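Local structure of laccase (Botrytis aclada, 3SQR) at residues I101-D106 / I184-A189; G163-H168 / N290-I295; D194-V199 / K262-L267; Q309-I314 / P497-A502. The protein oxidises phenolic compounds such as hydroquinones at copper centres, reducing dioxygen to water, and probably degrades lignin and detoxifies its breakdown products. One frame throughout, in Å; residues are numbered along the deposited sequence.

Contact 1: residues I101-D106 / I184-A189. With BMA (beta-D-mannopyranose), chain C; NAG (2-acetamido-2-deoxy-beta-D-glucopyranose), chain B.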
# COMPACT_ATOMS: atom_id res chain seq x y z
N ILE A 101 7.98 4.53 13.63
CA ILE A 101 9.35 4.06 13.34
C ILE A 101 9.68 3.05 14.42
O ILE A 101 9.56 3.33 15.64
CB ILE A 101 10.35 5.20 13.20
CG1 ILE A 101 9.94 6.18 12.06
CG2 ILE A 101 11.83 4.66 12.93
CD1 ILE A 101 10.87 7.48 11.84
N ALA A 102 10.08 1.86 14.00
CA ALA A 102 10.44 0.83 14.91
C ALA A 102 11.63 0.10 14.36
O ALA A 102 12.13 0.44 13.31
CB ALA A 102 9.21 -0.14 15.16
N ASP A 103 12.17 -0.83 15.15
CA ASP A 103 13.23 -1.71 14.71
C ASP A 103 12.61 -3.06 14.49
O ASP A 103 11.66 -3.45 15.15
CB ASP A 103 14.32 -1.90 15.80
CG ASP A 103 15.11 -0.63 16.03
OD1 ASP A 103 15.31 0.13 15.10
OD2 ASP A 103 15.45 -0.38 17.19
N TRP A 104 13.23 -3.78 13.58
CA TRP A 104 12.94 -5.15 13.31
C TRP A 104 12.86 -5.90 14.64
O TRP A 104 13.81 -5.89 15.43
CB TRP A 104 14.08 -5.66 12.45
CG TRP A 104 13.97 -7.00 11.98
CD1 TRP A 104 12.85 -7.77 11.91
CD2 TRP A 104 15.03 -7.77 11.45
NE1 TRP A 104 13.16 -9.04 11.40
CE2 TRP A 104 14.50 -9.05 11.12
CE3 TRP A 104 16.41 -7.53 11.27
CZ2 TRP A 104 15.30 -10.08 10.63
CZ3 TRP A 104 17.20 -8.56 10.76
CH2 TRP A 104 16.64 -9.81 10.43
N GLY A 105 11.74 -6.57 14.85
CA GLY A 105 11.53 -7.36 16.06
C GLY A 105 10.76 -6.66 17.17
O GLY A 105 10.36 -7.33 18.14
N ASP A 106 10.58 -5.33 17.07
CA ASP A 106 9.88 -4.60 18.09
C ASP A 106 8.40 -4.99 18.11
O ASP A 106 7.85 -5.44 17.09
CB ASP A 106 9.96 -3.10 17.83
CG ASP A 106 11.31 -2.52 18.15
OD1 ASP A 106 12.21 -3.19 18.75
OD2 ASP A 106 11.47 -1.33 17.81
N ILE A 184 8.06 2.77 9.13
CA ILE A 184 9.45 2.46 8.78
C ILE A 184 9.97 1.55 9.83
O ILE A 184 9.90 1.89 11.03
CB ILE A 184 10.29 3.73 8.70
CG1 ILE A 184 9.82 4.54 7.50
CG2 ILE A 184 11.71 3.39 8.44
CD1 ILE A 184 10.49 5.96 7.40
N ILE A 185 10.48 0.41 9.41
CA ILE A 185 11.03 -0.57 10.33
C ILE A 185 12.53 -0.70 9.98
O ILE A 185 12.89 -1.14 8.91
CB ILE A 185 10.31 -1.94 10.30
CG1 ILE A 185 8.77 -1.74 10.50
CG2 ILE A 185 10.90 -2.90 11.36
CD1 ILE A 185 7.93 -2.88 9.83
N ASN A 186 13.37 -0.26 10.91
CA ASN A 186 14.80 -0.32 10.64
C ASN A 186 15.30 -1.71 10.73
O ASN A 186 14.80 -2.58 11.44
CB ASN A 186 15.58 0.65 11.48
CG ASN A 186 15.33 2.09 11.04
OD1 ASN A 186 15.63 2.52 9.90
ND2 ASN A 186 14.73 2.80 11.93
N GLY A 187 16.33 -1.93 9.95
CA GLY A 187 16.87 -3.25 9.78
C GLY A 187 18.01 -3.11 8.78
O GLY A 187 18.42 -2.01 8.43
N PRO A 188 18.52 -4.24 8.33
CA PRO A 188 19.63 -4.19 7.41
C PRO A 188 19.20 -3.82 5.97
O PRO A 188 18.03 -3.67 5.67
CB PRO A 188 20.18 -5.59 7.45
CG PRO A 188 18.96 -6.46 7.71
CD PRO A 188 18.16 -5.61 8.69
N ALA A 189 20.17 -3.67 5.08
CA ALA A 189 19.87 -3.22 3.68
C ALA A 189 20.92 -3.82 2.75
O ALA A 189 21.98 -4.21 3.20
CB ALA A 189 19.89 -1.68 3.61
C1 BMA C . 13.65 10.31 12.32
C2 BMA C . 15.12 10.52 12.72
C3 BMA C . 15.50 9.46 13.79
C4 BMA C . 14.51 9.50 14.96
C5 BMA C . 13.05 9.52 14.47
C6 BMA C . 12.08 9.81 15.61
O2 BMA C . 15.16 11.88 13.14
O3 BMA C . 16.86 9.46 14.22
O4 BMA C . 14.70 8.34 15.77
O5 BMA C . 12.83 10.50 13.45
O6 BMA C . 12.21 11.17 16.04
C1 NAG B . 10.40 12.29 8.60
C2 NAG B . 9.95 12.29 10.06
C3 NAG B . 11.13 12.16 11.03
C4 NAG B . 12.07 11.03 10.63
C5 NAG B . 12.37 11.06 9.13
C6 NAG B . 13.27 9.89 8.70
C7 NAG B . 7.84 13.35 10.59
C8 NAG B . 7.05 14.60 10.88
N2 NAG B . 9.15 13.48 10.38
O3 NAG B . 10.64 11.91 12.35
O4 NAG B . 13.29 11.28 11.31
O5 NAG B . 11.16 11.10 8.36
O6 NAG B . 12.51 8.72 8.45
O7 NAG B . 7.27 12.25 10.53

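Contact 2: residues G163-H168 / N290-I295. With CU (copper (II) ion), chain F.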
# COMPACT_ATOMS: atom_id res chain seq x y z
N GLY A 163 11.97 -2.60 6.64
CA GLY A 163 11.96 -1.80 5.44
C GLY A 163 10.89 -0.71 5.51
O GLY A 163 10.58 -0.17 6.56
N THR A 164 10.41 -0.37 4.35
CA THR A 164 9.47 0.72 4.15
C THR A 164 8.07 0.24 3.89
O THR A 164 7.79 -0.51 2.95
CB THR A 164 9.90 1.52 2.89
OG1 THR A 164 11.25 1.98 3.07
CG2 THR A 164 8.98 2.69 2.65
N THR A 165 7.18 0.77 4.69
CA THR A 165 5.78 0.60 4.39
C THR A 165 5.01 1.78 4.93
O THR A 165 5.57 2.85 5.19
CB THR A 165 5.23 -0.80 4.79
OG1 THR A 165 3.99 -0.97 4.11
CG2 THR A 165 5.08 -0.95 6.34
N TRP A 166 3.70 1.58 5.04
CA TRP A 166 2.82 2.66 5.38
C TRP A 166 1.65 2.02 6.11
O TRP A 166 1.44 0.84 6.00
CB TRP A 166 2.38 3.44 4.16
CG TRP A 166 1.67 2.70 3.04
CD1 TRP A 166 2.08 1.54 2.38
CD2 TRP A 166 0.48 3.11 2.37
NE1 TRP A 166 1.22 1.27 1.34
CE2 TRP A 166 0.22 2.19 1.33
CE3 TRP A 166 -0.40 4.17 2.55
CZ2 TRP A 166 -0.93 2.28 0.52
CZ3 TRP A 166 -1.52 4.30 1.74
CH2 TRP A 166 -1.80 3.35 0.73
N TYR A 167 0.93 2.84 6.85
CA TYR A 167 -0.32 2.38 7.48
C TYR A 167 -1.40 3.26 6.94
O TYR A 167 -1.17 4.44 6.63
CB TYR A 167 -0.24 2.43 9.00
CG TYR A 167 -0.04 3.79 9.59
CD1 TYR A 167 1.18 4.38 9.64
CD2 TYR A 167 -1.11 4.49 10.16
CE1 TYR A 167 1.35 5.66 10.23
CE2 TYR A 167 -0.95 5.73 10.72
CZ TYR A 167 0.30 6.33 10.74
OH TYR A 167 0.42 7.56 11.28
N HIS A 168 -2.63 2.72 6.85
CA HIS A 168 -3.66 3.53 6.28
C HIS A 168 -5.00 2.99 6.65
O HIS A 168 -5.13 1.84 6.95
CB HIS A 168 -3.57 3.63 4.77
CG HIS A 168 -3.59 2.31 4.04
ND1 HIS A 168 -4.76 1.67 3.67
CD2 HIS A 168 -2.59 1.57 3.51
CE1 HIS A 168 -4.46 0.57 3.00
NE2 HIS A 168 -3.14 0.51 2.86
N ASN A 290 12.04 -3.90 -2.62
CA ASN A 290 10.73 -3.71 -3.07
C ASN A 290 9.76 -4.10 -1.98
O ASN A 290 9.94 -5.09 -1.32
CB ASN A 290 10.46 -4.39 -4.41
CG ASN A 290 10.61 -5.92 -4.45
OD1 ASN A 290 10.54 -6.67 -3.43
ND2 ASN A 290 10.71 -6.40 -5.64
N ASP A 291 8.76 -3.26 -1.77
CA ASP A 291 7.92 -3.43 -0.61
C ASP A 291 8.76 -3.74 0.63
O ASP A 291 9.61 -2.94 0.93
CB ASP A 291 6.87 -4.49 -0.96
CG ASP A 291 6.00 -4.07 -2.15
OD1 ASP A 291 6.12 -2.92 -2.65
OD2 ASP A 291 5.17 -4.92 -2.61
N LEU A 292 8.50 -4.84 1.38
CA LEU A 292 9.29 -5.18 2.57
C LEU A 292 10.27 -6.32 2.33
O LEU A 292 10.64 -7.04 3.26
CB LEU A 292 8.41 -5.45 3.79
CG LEU A 292 7.67 -4.22 4.33
CD1 LEU A 292 6.32 -4.65 5.08
CD2 LEU A 292 8.53 -3.46 5.28
N VAL A 293 10.77 -6.36 1.11
CA VAL A 293 11.75 -7.40 0.71
C VAL A 293 12.96 -6.75 0.05
O VAL A 293 12.89 -6.19 -1.06
CB VAL A 293 11.10 -8.32 -0.26
CG1 VAL A 293 12.07 -9.44 -0.75
CG2 VAL A 293 9.79 -8.97 0.34
N PRO A 294 14.10 -6.87 0.72
CA PRO A 294 15.34 -6.43 0.14
C PRO A 294 15.69 -7.21 -1.12
O PRO A 294 15.49 -8.41 -1.20
CB PRO A 294 16.32 -6.69 1.28
CG PRO A 294 15.54 -6.59 2.48
CD PRO A 294 14.32 -7.29 2.11
N ILE A 295 16.19 -6.50 -2.14
CA ILE A 295 16.50 -7.11 -3.42
C ILE A 295 17.97 -6.87 -3.72
O ILE A 295 18.60 -6.01 -3.15
CB ILE A 295 15.64 -6.58 -4.60
CG1 ILE A 295 15.82 -5.09 -4.83
CG2 ILE A 295 14.09 -6.87 -4.33
CD1 ILE A 295 15.24 -4.58 -6.20
CU CU F . -2.36 -0.78 1.54
O HOH W 1 11.74 -2.08 2.26

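Contact 3: residues D194-V199 / K262-L267. With NAG (2-acetamido-2-deoxy-beta-D-glucopyranose), chain D.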
# COMPACT_ATOMS: atom_id res chain seq x y z
N ASP A 194 24.61 6.58 3.47
CA ASP A 194 24.98 7.40 4.57
C ASP A 194 23.85 7.92 5.36
O ASP A 194 23.94 8.00 6.59
CB ASP A 194 25.76 8.63 4.05
CG ASP A 194 27.01 8.22 3.33
OD1 ASP A 194 27.70 7.37 3.91
OD2 ASP A 194 27.20 8.63 2.17
N GLU A 195 22.81 8.39 4.66
CA GLU A 195 21.67 9.03 5.34
C GLU A 195 20.32 8.49 4.84
O GLU A 195 20.12 8.34 3.65
CB GLU A 195 21.68 10.55 5.16
CG GLU A 195 22.96 11.16 5.71
CD GLU A 195 22.91 12.66 5.79
OE1 GLU A 195 21.80 13.23 5.65
OE2 GLU A 195 24.00 13.25 5.99
N ASP A 196 19.41 8.26 5.76
CA ASP A 196 18.03 7.89 5.41
C ASP A 196 17.19 9.14 5.46
O ASP A 196 16.97 9.67 6.53
CB ASP A 196 17.58 6.86 6.44
CG ASP A 196 16.18 6.34 6.21
OD1 ASP A 196 15.56 6.65 5.15
OD2 ASP A 196 15.78 5.57 7.12
N VAL A 197 16.71 9.59 4.30
CA VAL A 197 15.89 10.78 4.20
C VAL A 197 14.43 10.48 4.54
O VAL A 197 13.61 11.38 4.68
CB VAL A 197 16.06 11.49 2.83
CG1 VAL A 197 17.59 11.87 2.65
CG2 VAL A 197 15.52 10.75 1.60
N GLY A 198 14.13 9.19 4.59
CA GLY A 198 12.76 8.83 4.94
C GLY A 198 11.92 8.71 3.69
O GLY A 198 12.39 8.48 2.54
N VAL A 199 10.63 8.71 3.94
CA VAL A 199 9.64 8.38 2.89
C VAL A 199 9.40 9.59 2.01
O VAL A 199 9.47 10.78 2.46
CB VAL A 199 8.32 7.91 3.53
CG1 VAL A 199 7.23 7.79 2.51
CG2 VAL A 199 8.47 6.49 4.18
N LYS A 262 25.55 9.43 0.09
CA LYS A 262 24.57 8.46 -0.42
C LYS A 262 23.32 8.51 0.47
O LYS A 262 23.41 8.43 1.70
CB LYS A 262 25.15 7.07 -0.45
CG LYS A 262 26.27 6.86 -1.46
CD LYS A 262 26.77 5.45 -1.24
CE LYS A 262 27.86 5.04 -2.22
NZ LYS A 262 28.44 3.73 -1.76
N TYR A 263 22.17 8.65 -0.17
CA TYR A 263 20.88 8.84 0.49
C TYR A 263 19.97 7.67 0.18
O TYR A 263 19.85 7.25 -0.93
CB TYR A 263 20.18 10.08 0.01
CG TYR A 263 20.94 11.31 0.37
CD1 TYR A 263 20.76 11.89 1.59
CD2 TYR A 263 21.83 11.90 -0.53
CE1 TYR A 263 21.45 12.99 1.99
CE2 TYR A 263 22.51 13.04 -0.15
CZ TYR A 263 22.33 13.58 1.09
OH TYR A 263 23.00 14.74 1.51
N ARG A 264 19.34 7.16 1.22
CA ARG A 264 18.23 6.22 1.08
C ARG A 264 16.91 7.01 1.06
O ARG A 264 16.62 7.85 1.91
CB ARG A 264 18.24 5.26 2.26
CG ARG A 264 17.07 4.30 2.23
CD ARG A 264 17.19 3.37 3.37
NE ARG A 264 16.29 2.24 3.22
CZ ARG A 264 16.43 1.12 3.91
NH1 ARG A 264 17.45 0.94 4.76
NH2 ARG A 264 15.56 0.15 3.73
N LEU A 265 16.19 6.83 -0.02
CA LEU A 265 14.83 7.42 -0.22
C LEU A 265 13.86 6.27 -0.23
O LEU A 265 14.07 5.27 -0.88
CB LEU A 265 14.72 8.10 -1.56
CG LEU A 265 15.46 9.43 -1.77
CD1 LEU A 265 16.93 9.42 -1.34
CD2 LEU A 265 15.22 9.91 -3.23
N ARG A 266 12.71 6.49 0.39
CA ARG A 266 11.74 5.38 0.57
C ARG A 266 10.48 5.82 -0.12
O ARG A 266 9.80 6.69 0.37
CB ARG A 266 11.55 5.13 2.04
CG ARG A 266 12.83 4.80 2.83
CD ARG A 266 12.49 4.73 4.28
NE ARG A 266 13.57 4.37 5.16
CZ ARG A 266 13.81 3.15 5.63
NH1 ARG A 266 13.09 2.13 5.25
NH2 ARG A 266 14.82 2.95 6.47
N LEU A 267 10.26 5.26 -1.29
CA LEU A 267 9.25 5.71 -2.19
C LEU A 267 8.00 4.90 -1.99
O LEU A 267 8.05 3.67 -2.00
CB LEU A 267 9.72 5.60 -3.61
CG LEU A 267 11.07 6.33 -3.87
CD1 LEU A 267 11.64 5.96 -5.25
CD2 LEU A 267 10.89 7.84 -3.68
C1 NAG D . 8.31 13.41 3.95
C2 NAG D . 9.77 13.67 4.33
C3 NAG D . 10.05 12.89 5.60
C4 NAG D . 9.11 13.28 6.73
C5 NAG D . 7.63 13.32 6.23
C6 NAG D . 6.82 14.31 7.03
C7 NAG D . 11.72 13.73 2.90
C8 NAG D . 12.65 13.00 1.94
N2 NAG D . 10.66 13.09 3.38
O3 NAG D . 11.39 13.02 6.01
O4 NAG D . 9.22 12.32 7.80
O5 NAG D . 7.49 13.91 4.96
O6 NAG D . 5.43 14.06 6.83
O7 NAG D . 11.90 14.90 3.25
O HOH W 2 23.06 15.30 3.95

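Contact 4: residues Q309-I314 / P497-A502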
# COMPACT_ATOMS: atom_id res chain seq x y z
N GLN A 309 2.71 -0.06 -3.63
CA GLN A 309 4.08 -0.46 -3.77
C GLN A 309 5.05 0.52 -3.10
O GLN A 309 4.78 1.74 -3.07
CB GLN A 309 4.47 -0.63 -5.22
CG GLN A 309 3.85 -1.80 -5.85
CD GLN A 309 4.42 -2.12 -7.21
OE1 GLN A 309 4.77 -1.22 -7.96
NE2 GLN A 309 4.40 -3.39 -7.57
N ARG A 310 6.19 -0.03 -2.60
CA ARG A 310 7.26 0.71 -2.03
C ARG A 310 8.47 0.29 -2.75
O ARG A 310 8.54 -0.84 -3.19
CB ARG A 310 7.48 0.47 -0.51
CG ARG A 310 6.36 1.01 0.32
CD ARG A 310 5.21 0.08 0.37
NE ARG A 310 5.54 -1.08 1.16
CZ ARG A 310 4.95 -2.28 1.06
NH1 ARG A 310 4.05 -2.53 0.13
NH2 ARG A 310 5.31 -3.24 1.90
N TYR A 311 9.39 1.23 -2.87
CA TYR A 311 10.77 0.90 -3.24
C TYR A 311 11.67 1.68 -2.37
O TYR A 311 11.44 2.88 -2.08
CB TYR A 311 11.02 1.26 -4.69
CG TYR A 311 10.42 0.31 -5.68
CD1 TYR A 311 11.05 -0.89 -6.00
CD2 TYR A 311 9.20 0.58 -6.26
CE1 TYR A 311 10.50 -1.74 -6.91
CE2 TYR A 311 8.64 -0.27 -7.19
CZ TYR A 311 9.29 -1.43 -7.51
OH TYR A 311 8.76 -2.26 -8.41
N ASP A 312 12.79 1.06 -2.03
CA ASP A 312 13.84 1.75 -1.35
C ASP A 312 14.92 1.88 -2.43
O ASP A 312 15.24 0.91 -3.13
CB ASP A 312 14.43 0.99 -0.19
CG ASP A 312 13.54 0.97 1.03
OD1 ASP A 312 12.60 0.22 0.97
OD2 ASP A 312 13.80 1.68 2.03
N VAL A 313 15.39 3.11 -2.56
CA VAL A 313 16.52 3.40 -3.48
C VAL A 313 17.60 4.19 -2.77
O VAL A 313 17.38 4.97 -1.88
CB VAL A 313 16.01 4.17 -4.73
CG1 VAL A 313 14.87 3.39 -5.41
CG2 VAL A 313 15.52 5.61 -4.30
N ILE A 314 18.82 4.00 -3.26
CA ILE A 314 19.94 4.73 -2.76
C ILE A 314 20.33 5.65 -3.92
O ILE A 314 20.41 5.19 -5.06
CB ILE A 314 21.13 3.85 -2.44
CG1 ILE A 314 20.81 2.90 -1.30
CG2 ILE A 314 22.35 4.74 -1.98
CD1 ILE A 314 20.26 3.50 -0.08
N PRO A 497 10.43 -12.56 -8.12
CA PRO A 497 10.16 -11.41 -7.25
C PRO A 497 9.21 -11.76 -6.11
O PRO A 497 8.35 -12.62 -6.22
CB PRO A 497 9.53 -10.38 -8.19
CG PRO A 497 9.89 -10.88 -9.60
CD PRO A 497 10.02 -12.34 -9.50
N ARG A 498 9.38 -11.05 -5.01
CA ARG A 498 8.63 -11.36 -3.81
C ARG A 498 8.35 -10.04 -3.14
O ARG A 498 9.26 -9.25 -2.90
CB ARG A 498 9.46 -12.28 -2.90
CG ARG A 498 8.78 -12.80 -1.64
CD ARG A 498 9.64 -13.84 -0.95
NE ARG A 498 10.76 -13.31 -0.22
CZ ARG A 498 12.06 -13.55 -0.47
NH1 ARG A 498 12.39 -14.29 -1.48
NH2 ARG A 498 13.00 -13.06 0.30
N ARG A 499 7.06 -9.81 -2.87
CA ARG A 499 6.62 -8.55 -2.40
C ARG A 499 5.16 -8.67 -1.97
O ARG A 499 4.63 -9.78 -1.82
CB ARG A 499 6.82 -7.48 -3.49
CG ARG A 499 5.86 -7.59 -4.69
CD ARG A 499 6.16 -6.58 -5.82
NE ARG A 499 6.34 -5.22 -5.28
CZ ARG A 499 6.99 -4.24 -5.91
NH1 ARG A 499 7.57 -4.44 -7.07
NH2 ARG A 499 7.14 -3.07 -5.30
N ASP A 500 4.49 -7.55 -1.71
CA ASP A 500 3.06 -7.65 -1.33
C ASP A 500 2.04 -6.90 -2.16
O ASP A 500 0.83 -7.11 -2.03
CB ASP A 500 2.89 -7.29 0.18
CG ASP A 500 3.32 -5.87 0.51
OD1 ASP A 500 2.66 -4.96 -0.02
OD2 ASP A 500 4.33 -5.72 1.27
N VAL A 501 2.52 -6.10 -3.12
CA VAL A 501 1.63 -5.46 -4.12
C VAL A 501 2.24 -5.68 -5.50
O VAL A 501 3.43 -5.41 -5.72
CB VAL A 501 1.42 -3.95 -3.89
CG1 VAL A 501 0.59 -3.38 -5.01
CG2 VAL A 501 0.75 -3.66 -2.58
N ALA A 502 1.48 -6.22 -6.43
CA ALA A 502 1.97 -6.42 -7.79
C ALA A 502 0.84 -6.27 -8.79
O ALA A 502 -0.33 -6.58 -8.51
CB ALA A 502 2.61 -7.83 -7.91

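Contact 1: residues I101-D106 / I184-A189
The indole of W104 and the ring of P188 cross at about a right angle, with W104 CE3 3.7 Å from P188 CD. Elsewhere the indole meets the rings of W49 and Y162, and a broad apolar side chain suits this buried corner. The D103 carboxylate and N186 amide are turned 55° apart, and D103 OD1 comes to 3.7 Å from N186 CB, while OD2 is held by a salt bridge to R68. I101 and I184 run in the same direction, with I101 CG1 4.2 Å from I184 CB. In I184, CG1 anti to the carbonyl carbon (chi1 -68°) and the chain then extended put CD1 against the chain B N-acetylglucosamine, 3.6 Å from its O6. On the face of A102 and I185, I185 CG2 comes to 3.3 Å from W104 N. Three backbone bonds fix the alignment: A102 N to I184 O (3.0 Å), N186 N to A102 O (2.8 Å) and W104 N to N186 O (2.9 Å). This pattern is that of parallel beta strands, here pairing edge strand 100-103 with strand 180-186 in the first cupredoxin domain of a multicopper oxidase.

Contact 2: residues G163-H168 / N290-I295
A water links T164 and D291: it accepts from T164 N at 3.0 Å and lies 2.7 Å from D291 O, to which it probably donates. D291 points its CB away from 163-168; its carboxylate pairs with R499 and accepts from D500 N of the third domain, and also from R310 N. L292 makes the apolar part of the contact. Its CD2 lies 3.6 Å from G163 C, where glycine fits for two reasons: a beta carbon would crowd CD2, and the backbone angles (phi 135°) would jam it against the preceding carbonyl oxygen. The other branch, CD1, reaches T165 CB at 4.0 Å. L292 sits in a type II' turn from N290 to V293 that closes a two-residue beta hairpin between strands 285-290 and 293-300, so the hairpin of the second cupredoxin domain presses on strand 163-169 of the first. T165 turns OG1 anti to its main-chain nitrogen (chi1 -164°), where the hydroxyl bonds to H126 O. H168 CD2 lies over one face of the W166 ring, near its rim. H168 NE2 binds copper at 2.0 Å, with H126 and H527 as the other protein ligands, consistent with a type 3 site.

Contact 3: residues D194-V199 / K262-L267
D196 and R266 meet at about a right angle, their carboxylate and guanidinium planes 43° apart. D196 CG, anti to the backbone N (chi1 -179°), brings the carboxylate to the arginine, which grips side-on: NE reaches D196 OD1 at 3.0 Å and NH2 reaches OD2 at 2.9 Å, a salt bridge that an extended arginine can span between strands. G198 N approaches D196 OD1 from the opposite face of the carboxylate, closing an Asx turn. R264 lays its guanidinium flat on that of R266, with R266 NH2 3.5 Å above the R264 plane. Their like charges are probably offset by D196 and by D312, which pairs with R264. Strands 195-205 and 262-269 run parallel in a sheet of the second cupredoxin domain, and a beta bulge interrupts strand 195-205: three steps from D196 to V199 match two from R264 to R266. At the bulge, V197 points toward its neighbour, CG1 crossing to Y263 CD1 at 3.3 Å and CG2 meeting L265 CD1 at 3.5 Å. At one end K262 N donates to D194 OD2 at 2.8 Å; at the other, N2 of the chain D N-acetylglucosamine donates to V199 O at 2.8 Å.

Contact 4: residues Q309-I314 / P497-A502
The side-chain amide of Q309 lies flat over the guanidinium of R499, the planes 14° apart and Q309 NE2 3.2 Å above the centre of the group. This stack belongs to the interface between the second and third cupredoxin domains of the laccase, where strand 310-316 of one meets the short strands 498-499 and 501-504 of the other. From its place above the arginine, Q309 NE2 donates to V501 O at 2.9 Å, almost straight, although it comes from above the carbonyl plane. Q309 OE1 accepts from G306 N, so the amide is held at both its polar atoms. V501 CG1 packs on Q309 CG at 3.7 Å, a small apolar patch that suits valine.

Y311 meets R499 at the edge of its guanidinium. The ring stands nearly upright to that group, R499 NH1 donates in its own plane to Y311 OH at 2.8 Å, and R499 NH2 lies over one face of the ring. With CG between the backbone N and the carbonyl carbon (chi1 71°), R499 is directed toward the second domain, where its NH2 also pairs with D291, giving the buried charge a counterion.

R310 works differently. It bends at chi2 and chi3 and offers its end to D500, the two flat groups nearly coplanar. R310 NH1 meets D500 OD1 at 2.8 Å and NH2 meets OD2 at 2.7 Å, each oxygen using its syn lone pair. R310 NE bonds to T164 O of the first domain, and D500 OD1 also accepts from NE2 of the copper ligand H126.

How the contacts relate
From the N terminus, contact 1 opens at 101-106, and contact 2 opens at 163-168 before contact 1 closes at 184-189, so these two cross. Contact 3 begins and ends between the two segments of contact 2, which closes at 290-295. Contact 4 follows in series, closing its long loop at 497-502. Contacts 1 and 3 pair strands within the first and second domains; contacts 2 and 4 join the first domain to the second and the second to the third. I184 packs on R266 between contacts 1 and 3, T164 probably bonds to R266 between contacts 2 and 3, and L267 N probably bonds to Y311 O between contacts 3 and 4.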